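Local coordinates for protein alpha-Amylase (Thermotoga maritima, PDB 2B5D) that belongs to glycosyl hydrolase family 57, named as an alpha-amylase, and joins a domain built on a mainly parallel beta-sheet to a C-terminal bundle of helices, at residues A[418-421]-A[422-425]; A[481-484]-A[485-489]; A[504-507]-A[508-511]. One frame throughout, in Å; residues are numbered along the deposited sequence.

All three contacts are local, each within two to three turns of a single helix and joining side chains about one turn apart, so none closes a loop and none nests in or crosses another; they follow in series. Contact 1 lies at the start of helix 418-436. After helix 443-458 the chain reaches helix 473-496, whose middle holds contact 2, and then helix 502-511, which holds contact 3. Contact 2 touches both others: W418 CZ3 packs on I485 CD1 at 3.8 Å, and R487 NH1 lies 3.7 Å from T511 CG2. Contacts 1 and 3 do not meet, their nearest atoms being about 13 Å apart. Together they mark three helices of the C-terminal bundle, and all three reach the third subunit.

Contact 1: A[418-421]-A[422-425]; sequences WIYR and HLHE
The carbonyl oxygen of W418 is gripped twice by H422. The H422 backbone N gives the helical bond, and its side-chain ND1 adds a second at 2.9 Å from W418 O, with an N-H...O angle of 152°. The two donors come from opposite faces of the carbonyl plane, while the oxygen lies in the plane of the imidazole. Histidine suits this place because its ND1 can fold back onto the preceding turn. The same fold lays the imidazole over one face of the indole: CE1 of H422 is 3.1 Å from CE2 of W418, a tight approach, with the ring planes 40° apart, an oblique pair. W418 turns its ring to that place with CG anti to the backbone N (chi1 176°). R421 runs beside the imidazole, its guanidinium nearly perpendicular to the ring. On another side of the helix, I419 CG2 meets L423 CD2 at 3.8 Å, two branched aliphatic chains running alongside one another one turn apart. W418 and I419 also pack on helix 473-496, and P280 of the third subunit packs on H422. The arrangement is an i to i+4 aromatic pair in the first turns of helix 418-436, at the border between the C-terminal bundle and a neighbouring subunit.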
# COMPACT_ATOMS: atom_id res chain seq x y z
N TRP A 418 10.10 14.31 -9.12
CA TRP A 418 8.89 15.03 -9.48
C TRP A 418 8.77 16.20 -8.47
O TRP A 418 8.38 17.32 -8.82
CB TRP A 418 7.67 14.08 -9.40
CG TRP A 418 6.32 14.74 -9.66
CD1 TRP A 418 5.66 14.80 -10.85
CD2 TRP A 418 5.49 15.45 -8.71
NE1 TRP A 418 4.47 15.50 -10.71
CE2 TRP A 418 4.35 15.91 -9.40
CE3 TRP A 418 5.61 15.76 -7.33
CZ2 TRP A 418 3.33 16.65 -8.78
CZ3 TRP A 418 4.59 16.51 -6.71
CH2 TRP A 418 3.47 16.94 -7.43
N ILE A 419 9.11 15.92 -7.22
CA ILE A 419 9.11 16.91 -6.16
C ILE A 419 10.11 18.04 -6.45
O ILE A 419 9.79 19.21 -6.23
CB ILE A 419 9.37 16.27 -4.78
CG1 ILE A 419 8.09 15.58 -4.28
CG2 ILE A 419 9.88 17.31 -3.76
CD1 ILE A 419 8.24 14.81 -2.96
N TYR A 420 11.29 17.68 -6.96
CA TYR A 420 12.34 18.64 -7.25
C TYR A 420 12.04 19.58 -8.40
O TYR A 420 12.17 20.78 -8.22
CB TYR A 420 13.69 17.96 -7.42
CG TYR A 420 14.26 17.52 -6.12
CD1 TYR A 420 15.23 16.51 -6.06
CD2 TYR A 420 13.82 18.08 -4.94
CE1 TYR A 420 15.77 16.08 -4.83
CE2 TYR A 420 14.32 17.66 -3.70
CZ TYR A 420 15.30 16.66 -3.66
OH TYR A 420 15.80 16.27 -2.42
N ARG A 421 11.63 19.06 -9.56
CA ARG A 421 11.29 19.97 -10.65
C ARG A 421 10.09 20.83 -10.30
O ARG A 421 9.99 21.96 -10.77
CB ARG A 421 11.14 19.30 -12.03
CG ARG A 421 10.15 18.15 -12.08
CD ARG A 421 9.34 18.13 -13.38
NE ARG A 421 8.12 17.35 -13.17
CZ ARG A 421 7.46 16.67 -14.11
NH1 ARG A 421 6.36 15.99 -13.78
NH2 ARG A 421 7.89 16.66 -15.37
N HIS A 422 9.21 20.33 -9.44
CA HIS A 422 8.14 21.19 -8.96
C HIS A 422 8.64 22.29 -8.03
O HIS A 422 8.14 23.42 -8.09
CB HIS A 422 6.99 20.41 -8.33
CG HIS A 422 5.98 19.96 -9.34
ND1 HIS A 422 6.03 18.71 -9.93
CD2 HIS A 422 4.94 20.61 -9.92
CE1 HIS A 422 5.06 18.61 -10.83
NE2 HIS A 422 4.38 19.74 -10.83
N LEU A 423 9.60 21.96 -7.17
CA LEU A 423 10.20 22.97 -6.32
C LEU A 423 10.93 24.05 -7.14
O LEU A 423 10.77 25.23 -6.92
CB LEU A 423 11.11 22.31 -5.29
CG LEU A 423 10.66 22.22 -3.81
CD1 LEU A 423 9.23 22.60 -3.48
CD2 LEU A 423 11.02 20.86 -3.24
N HIS A 424 11.72 23.61 -8.12
CA HIS A 424 12.37 24.47 -9.05
C HIS A 424 11.39 25.47 -9.70
O HIS A 424 11.61 26.70 -9.59
CB HIS A 424 13.06 23.64 -10.11
CG HIS A 424 13.66 24.48 -11.19
ND1 HIS A 424 13.05 24.66 -12.42
CD2 HIS A 424 14.78 25.23 -11.21
CE1 HIS A 424 13.80 25.45 -13.16
NE2 HIS A 424 14.85 25.82 -12.45
N GLU A 425 10.30 24.97 -10.31
CA GLU A 425 9.30 25.86 -10.92
C GLU A 425 8.59 26.74 -9.91
O GLU A 425 8.34 27.92 -10.17
CB GLU A 425 8.25 25.05 -11.69
CG GLU A 425 8.72 24.50 -12.99
CD GLU A 425 9.16 25.59 -13.95
OE1 GLU A 425 8.55 26.71 -13.93
OE2 GLU A 425 10.14 25.31 -14.71

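Contact 2: A[481-484]-A[485-489]; sequences TKLH and IKRFL
Regular i+4 to i bonding runs through the backbone, from I485 N to T481 O at 2.9 Å to F488 N and H484 O at 3.0 Å. One turn brings the end of R487 back against L483, whose CD1 lies over one face of the guanidinium, offset toward its rim, 3.7 Å from R487 CZ; CG and CD2 of the leucine complete the apolar patch. R487 gets there with its chain extended from CG to NE (chi2 -171°, chi3 175°). Arginine suits the site because its flat group can rest a face on leucine while its N-H edges remain available for polar partners: NH1 makes a salt bridge with D512, just past helix 502-511. H484 runs alongside R487, ring and guanidinium planes 76° apart. This is a central helix of the C-terminal bundle, covered by different helices on different faces: H484 and F488 reach helix 443-458, I485 and F488 reach M426 of helix 418-436, and R487 reaches Y507, Y508 and T511 of helix 502-511. T481 CG2 meets I485 CD1 at 3.8 Å, the methyl of one beta-branched residue against the tip of another. K486 leads its amine away from the turn, its chain bent at chi2, and NZ hydrogen-bonds H23 O of the third subunit, where Y21 also packs on L483.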
# COMPACT_ATOMS: atom_id res chain seq x y z
N THR A 481 4.52 17.09 1.41
CA THR A 481 5.20 17.91 0.42
C THR A 481 4.28 18.18 -0.76
O THR A 481 3.98 19.33 -1.04
CB THR A 481 6.56 17.31 -0.01
OG1 THR A 481 7.43 17.28 1.13
CG2 THR A 481 7.23 18.18 -1.10
N LYS A 482 3.81 17.12 -1.41
CA LYS A 482 2.85 17.18 -2.52
C LYS A 482 1.56 17.94 -2.20
O LYS A 482 1.06 18.69 -3.03
CB LYS A 482 2.52 15.76 -3.01
CG LYS A 482 3.80 15.00 -3.44
CD LYS A 482 3.49 13.62 -4.03
CE LYS A 482 4.77 12.94 -4.58
NZ LYS A 482 4.48 11.60 -5.25
N LEU A 483 1.05 17.79 -1.00
CA LEU A 483 -0.09 18.59 -0.59
C LEU A 483 0.20 20.13 -0.73
O LEU A 483 -0.55 20.86 -1.36
CB LEU A 483 -0.49 18.21 0.82
CG LEU A 483 -1.62 18.98 1.51
CD1 LEU A 483 -2.90 18.81 0.70
CD2 LEU A 483 -1.79 18.41 2.87
N HIS A 484 1.32 20.59 -0.17
CA HIS A 484 1.73 21.98 -0.34
C HIS A 484 2.12 22.36 -1.76
O HIS A 484 1.83 23.46 -2.19
CB HIS A 484 2.80 22.32 0.70
CG HIS A 484 2.30 22.21 2.10
ND1 HIS A 484 2.77 21.26 2.99
CD2 HIS A 484 1.29 22.84 2.72
CE1 HIS A 484 2.11 21.37 4.13
NE2 HIS A 484 1.21 22.33 4.00
N ILE A 485 2.72 21.44 -2.51
CA ILE A 485 2.97 21.76 -3.88
C ILE A 485 1.65 22.07 -4.60
O ILE A 485 1.52 23.10 -5.27
CB ILE A 485 3.74 20.63 -4.60
CG1 ILE A 485 5.21 20.63 -4.15
CG2 ILE A 485 3.69 20.81 -6.12
CD1 ILE A 485 5.96 19.33 -4.51
N LYS A 486 0.67 21.17 -4.44
CA LYS A 486 -0.63 21.26 -5.08
C LYS A 486 -1.38 22.53 -4.68
O LYS A 486 -1.95 23.19 -5.55
CB LYS A 486 -1.49 20.02 -4.75
CG LYS A 486 -2.89 20.04 -5.40
CD LYS A 486 -2.97 19.14 -6.68
CE LYS A 486 -4.44 18.83 -7.18
NZ LYS A 486 -5.11 20.00 -7.89
N ARG A 487 -1.39 22.85 -3.39
CA ARG A 487 -2.00 24.08 -2.94
C ARG A 487 -1.36 25.31 -3.62
O ARG A 487 -2.06 26.24 -4.06
CB ARG A 487 -1.93 24.17 -1.41
CG ARG A 487 -2.79 23.13 -0.72
CD ARG A 487 -2.90 23.34 0.78
NE ARG A 487 -3.85 22.37 1.36
CZ ARG A 487 -3.82 21.88 2.61
NH1 ARG A 487 -2.85 22.23 3.47
NH2 ARG A 487 -4.77 21.01 3.02
N PHE A 488 -0.03 25.29 -3.76
CA PHE A 488 0.68 26.39 -4.41
C PHE A 488 0.26 26.51 -5.87
O PHE A 488 0.04 27.63 -6.37
CB PHE A 488 2.21 26.23 -4.28
CG PHE A 488 3.02 27.26 -5.04
CD1 PHE A 488 3.66 28.31 -4.36
CD2 PHE A 488 3.17 27.16 -6.41
CE1 PHE A 488 4.41 29.26 -5.04
CE2 PHE A 488 3.93 28.10 -7.11
CZ PHE A 488 4.55 29.17 -6.42
N LEU A 489 0.18 25.38 -6.57
CA LEU A 489 -0.16 25.42 -7.99
C LEU A 489 -1.61 25.88 -8.25
O LEU A 489 -1.89 26.57 -9.24
CB LEU A 489 0.05 24.07 -8.62
CG LEU A 489 1.44 23.47 -8.59
CD1 LEU A 489 1.37 21.97 -8.92
CD2 LEU A 489 2.36 24.18 -9.56

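Contact 3: A[504-507]-A[508-511]; sequences MLRY and YEWT
M504 fits its side chain along the face of Y508, one turn ahead. CG of M504 sits over the ring in a CH-pi contact, 4.1 Å from the ring centroid. SD lies obliquely, 4.5 Å from the centroid of the Y508 ring, a Met-aromatic contact, and comes within 3.5 Å of Y508 OH. A flexible thioether suits this face, since it can follow the ring from above its CZ side out toward the hydroxyl. The second bump is a methyl: CG2 of T511 lies over one face of the Y507 ring, offset toward the rim, 3.9 Å from CZ of Y507. It takes that position because CG2 stands between the backbone N and the carbonyl carbon, while OG1 hydrogen-bonds E20 OE2 of the same chain. The edge of Y507 is filled by W510, CD1 of the tyrosine meeting CE3 of the indole at 3.6 Å; the two rings touch rim to rim, their planes 53° apart. The Y507 and Y508 rings meet at a slant, planes 51° apart, CD2 to CD2 at 3.6 Å, which completes the cluster of three aromatics. The extended carboxylate arm of E509 crosses L505, CD lying 4.0 Å from L505 CG, and makes a salt bridge with R447. Near the end of the helix Y507 O accepts both W510 N, an i to i+3 bond, and T511 N, while the W510 N to R506 O bond is weak. The Y507 ring stacks on Y507 of the third subunit, W510 meets that same tyrosine, and the hydroxyl of Y508 bonds to E20 O of the third subunit. The whole is an aromatic cluster on the last turns of a short helix, built into a subunit interface.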
# COMPACT_ATOMS: atom_id res chain seq x y z
N MET A 504 -11.61 29.05 -1.41
CA MET A 504 -10.45 28.18 -1.39
C MET A 504 -9.26 28.89 -0.72
O MET A 504 -8.64 28.34 0.17
CB MET A 504 -10.06 27.74 -2.81
CG MET A 504 -8.99 26.64 -2.79
SD MET A 504 -8.13 26.44 -4.38
CE MET A 504 -9.41 25.61 -5.34
N LEU A 505 -8.97 30.12 -1.13
CA LEU A 505 -7.90 30.92 -0.52
C LEU A 505 -8.07 31.06 0.98
O LEU A 505 -7.12 30.91 1.73
CB LEU A 505 -7.78 32.31 -1.16
CG LEU A 505 -6.81 33.31 -0.48
CD1 LEU A 505 -5.33 32.86 -0.57
CD2 LEU A 505 -6.99 34.69 -1.08
N ARG A 506 -9.29 31.31 1.43
CA ARG A 506 -9.54 31.40 2.86
C ARG A 506 -9.37 30.05 3.53
O ARG A 506 -9.12 29.96 4.74
CB ARG A 506 -10.97 31.86 3.12
CG ARG A 506 -11.24 33.30 2.82
CD ARG A 506 -12.39 33.77 3.73
NE ARG A 506 -13.62 33.03 3.47
CZ ARG A 506 -14.44 33.26 2.44
NH1 ARG A 506 -15.53 32.50 2.30
NH2 ARG A 506 -14.18 34.23 1.55
N TYR A 507 -9.57 28.98 2.76
CA TYR A 507 -9.46 27.66 3.35
C TYR A 507 -7.97 27.48 3.64
O TYR A 507 -7.58 27.30 4.80
CB TYR A 507 -10.05 26.56 2.44
CG TYR A 507 -9.57 25.20 2.86
CD1 TYR A 507 -9.79 24.74 4.15
CD2 TYR A 507 -8.84 24.38 1.98
CE1 TYR A 507 -9.29 23.52 4.60
CE2 TYR A 507 -8.34 23.15 2.41
CZ TYR A 507 -8.56 22.74 3.72
OH TYR A 507 -8.11 21.53 4.18
N TYR A 508 -7.14 27.59 2.61
CA TYR A 508 -5.68 27.64 2.72
C TYR A 508 -5.11 28.59 3.80
O TYR A 508 -4.23 28.19 4.57
CB TYR A 508 -5.09 28.03 1.37
CG TYR A 508 -5.29 27.01 0.28
CD1 TYR A 508 -4.86 27.28 -1.00
CD2 TYR A 508 -5.92 25.78 0.52
CE1 TYR A 508 -5.00 26.38 -2.02
CE2 TYR A 508 -6.10 24.84 -0.53
CZ TYR A 508 -5.63 25.17 -1.81
OH TYR A 508 -5.74 24.31 -2.90
N GLU A 509 -5.63 29.82 3.87
CA GLU A 509 -5.19 30.75 4.93
C GLU A 509 -5.43 30.20 6.33
O GLU A 509 -4.72 30.53 7.28
CB GLU A 509 -5.83 32.13 4.79
CG GLU A 509 -5.26 32.96 3.68
CD GLU A 509 -6.11 34.20 3.37
OE1 GLU A 509 -7.34 34.13 3.57
OE2 GLU A 509 -5.55 35.25 2.91
N TRP A 510 -6.43 29.35 6.44
CA TRP A 510 -6.90 28.83 7.73
C TRP A 510 -6.12 27.61 8.13
O TRP A 510 -5.74 27.48 9.28
CB TRP A 510 -8.39 28.46 7.60
CG TRP A 510 -9.01 27.72 8.74
CD1 TRP A 510 -9.14 28.14 10.02
CD2 TRP A 510 -9.65 26.43 8.67
NE1 TRP A 510 -9.81 27.20 10.77
CE2 TRP A 510 -10.15 26.15 9.96
CE3 TRP A 510 -9.87 25.50 7.62
CZ2 TRP A 510 -10.86 24.96 10.25
CZ3 TRP A 510 -10.54 24.32 7.91
CH2 TRP A 510 -11.03 24.05 9.22
N THR A 511 -5.94 26.68 7.19
CA THR A 511 -5.29 25.44 7.52
C THR A 511 -3.76 25.59 7.59
O THR A 511 -3.07 25.01 8.47
CB THR A 511 -5.76 24.25 6.61
OG1 THR A 511 -5.20 23.04 7.14
CG2 THR A 511 -5.33 24.41 5.18